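Local coordinates for protein LAE5 (Uncultured bacterium, PDB 5JD3) that probably acts as an esterase of the GDSL-like lipase/acylhydrolase family, hydrolysing ester bonds, at residues A[152-157]-A[188-193]. Sequence-based numbering, arbitrary orientation.
Sequences GMILLT and GCLLVD
Ile154 and Val192 meet through the CG2 methyls of their beta-branched side chains, CG2 of Ile154 lying 3.6 Å from CG2 of Val192. That reach depends on the isoleucine torsion: with CG1 beside the backbone N (chi1 -57°), CG2 is left to slant across to the valine while CG1 runs alongside Leu190, whose CD2 it approaches to 4.1 Å. Further along the same face, Leu156 lies beside Val192, its CG 3.8 Å from the valine CB. Shortening Ile154 to an alanine would probably cost Val192 CG2 and Leu190 CD2 their contacts with the isoleucine and open a gap beside Tyr23 and Phe24. The other face carries Leu155, whose CG sits 4.0 Å from Cys189 CB; Val143 of helix 132-146 and Ala184 of helix 168-187 touch both side chains. Neighbouring parallel strands joined by a helix illustrate the beta-alpha-beta crossover: here helix 168-187 carries the chain from strand 152-156 to strand 190-192, which forms one edge of the five-stranded parallel sheet, order 2-1-3-4-5, of the SGNH (GDSL) hydrolase fold. The backbones are stitched in the alternating parallel pattern. Leu190 brackets Ile154, donating its N to Met153 O and accepting Leu155 N at its own O, 2.7 Å away, in a nearly straight bond (168° at the hydrogen). Leu155 O then receives Val192 N, tilted 28° from the carbonyl plane, and Val192 O takes Thr157 N at 3.2 Å, the longest of the four. At the polar edge, Thr157 CG2 rests 3.9 Å from Asp193 OD2, a carboxylate oxygen that caps helix 194-201 through Gly196 N and forms a salt bridge with Arg181 NH1.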
loop_
_atom_site.group_PDB
_atom_site.type_symbol
_atom_site.label_atom_id
_atom_site.label_comp_id
_atom_site.label_asym_id
_atom_site.label_seq_id
_atom_site.Cartn_x
_atom_site.Cartn_y
_atom_site.Cartn_z
ATOM N N GLY A 152 -6.372 1.822 -14.432
ATOM C CA GLY A 152 -6.965 1.669 -13.117
ATOM C C GLY A 152 -6.011 2.067 -12.009
ATOM O O GLY A 152 -4.794 1.937 -12.148
ATOM N N MET A 153 -6.564 2.559 -10.905
ATOM C CA MET A 153 -5.753 2.960 -9.764
ATOM C C MET A 153 -6.286 2.349 -8.474
ATOM O O MET A 153 -7.469 2.470 -8.160
ATOM C CB MET A 153 -5.706 4.483 -9.650
ATOM C CG MET A 153 -4.652 4.988 -8.680
ATOM S SD MET A 153 -4.171 6.694 -9.000
ATOM C CE MET A 153 -2.753 6.848 -7.917
ATOM N N ILE A 154 -5.401 1.693 -7.730
ATOM C CA ILE A 154 -5.789 1.003 -6.506
ATOM C C ILE A 154 -5.238 1.699 -5.267
ATOM O O ILE A 154 -4.038 1.958 -5.170
ATOM C CB ILE A 154 -5.307 -0.464 -6.507
ATOM C CG1 ILE A 154 -5.840 -1.209 -7.733
ATOM C CG2 ILE A 154 -5.731 -1.166 -5.230
ATOM C CD1 ILE A 154 -4.842 -1.323 -8.866
ATOM N N LEU A 155 -6.119 2.000 -4.319
ATOM C CA LEU A 155 -5.705 2.617 -3.066
ATOM C C LEU A 155 -5.818 1.629 -1.911
ATOM O O LEU A 155 -6.906 1.151 -1.593
ATOM C CB LEU A 155 -6.538 3.867 -2.776
ATOM C CG LEU A 155 -6.456 4.970 -3.832
ATOM C CD1 LEU A 155 -7.190 6.221 -3.371
ATOM C CD2 LEU A 155 -5.006 5.284 -4.162
ATOM N N LEU A 156 -4.683 1.321 -1.293
ATOM C CA LEU A 156 -4.654 0.422 -0.146
ATOM C C LEU A 156 -4.578 1.228 1.143
ATOM O O LEU A 156 -3.648 2.013 1.337
ATOM C CB LEU A 156 -3.474 -0.550 -0.237
ATOM C CG LEU A 156 -3.480 -1.596 -1.358
ATOM C CD1 LEU A 156 -2.983 -1.017 -2.677
ATOM C CD2 LEU A 156 -2.654 -2.811 -0.959
ATOM N N THR A 157 -5.558 1.033 2.018
ATOM C CA THR A 157 -5.654 1.811 3.247
ATOM C C THR A 157 -4.460 1.571 4.168
ATOM O O THR A 157 -3.928 0.460 4.231
ATOM C CB THR A 157 -6.963 1.497 4.015
ATOM O OG1 THR A 157 -7.087 2.370 5.144
ATOM C CG2 THR A 157 -6.984 0.055 4.494
ATOM N N GLY A 188 -13.164 7.268 -8.409
ATOM C CA GLY A 188 -13.509 5.943 -8.893
ATOM C C GLY A 188 -12.384 4.937 -8.751
ATOM O O GLY A 188 -12.299 3.975 -9.513
ATOM N N CYS A 189 -11.515 5.159 -7.771
ATOM C CA CYS A 189 -10.412 4.244 -7.516
ATOM C C CYS A 189 -10.896 2.993 -6.800
ATOM O O CYS A 189 -11.902 3.021 -6.092
ATOM C CB CYS A 189 -9.324 4.925 -6.686
ATOM S SG CYS A 189 -8.718 6.468 -7.382
ATOM N N LEU A 190 -10.176 1.894 -6.992
ATOM C CA LEU A 190 -10.441 0.673 -6.248
ATOM C C LEU A 190 -9.800 0.784 -4.871
ATOM O O LEU A 190 -8.622 1.121 -4.756
ATOM C CB LEU A 190 -9.903 -0.548 -6.997
ATOM C CG LEU A 190 -10.057 -1.908 -6.313
ATOM C CD1 LEU A 190 -11.517 -2.189 -5.998
ATOM C CD2 LEU A 190 -9.473 -3.008 -7.183
ATOM N N LEU A 191 -10.574 0.516 -3.825
ATOM C CA LEU A 191 -10.038 0.594 -2.474
ATOM C C LEU A 191 -9.893 -0.779 -1.835
ATOM O O LEU A 191 -10.858 -1.533 -1.726
ATOM C CB LEU A 191 -10.913 1.478 -1.586
ATOM C CG LEU A 191 -10.333 1.636 -0.179
ATOM C CD1 LEU A 191 -10.166 3.101 0.160
ATOM C CD2 LEU A 191 -11.191 0.933 0.868
ATOM N N VAL A 192 -8.674 -1.091 -1.411
ATOM C CA VAL A 192 -8.407 -2.325 -0.689
ATOM C C VAL A 192 -8.426 -2.066 0.812
ATOM O O VAL A 192 -7.624 -1.286 1.328
ATOM C CB VAL A 192 -7.052 -2.934 -1.088
ATOM C CG1 VAL A 192 -6.770 -4.178 -0.264
ATOM C CG2 VAL A 192 -7.037 -3.258 -2.571
ATOM N N ASP A 193 -9.353 -2.716 1.507
ATOM C CA ASP A 193 -9.472 -2.557 2.950
ATOM C C ASP A 193 -8.503 -3.485 3.676
ATOM O O ASP A 193 -8.884 -4.556 4.148
ATOM C CB ASP A 193 -10.909 -2.825 3.402
ATOM C CG ASP A 193 -11.114 -2.565 4.882
ATOM O OD1 ASP A 193 -12.055 -3.146 5.462
ATOM O OD2 ASP A 193 -10.336 -1.779 5.464
#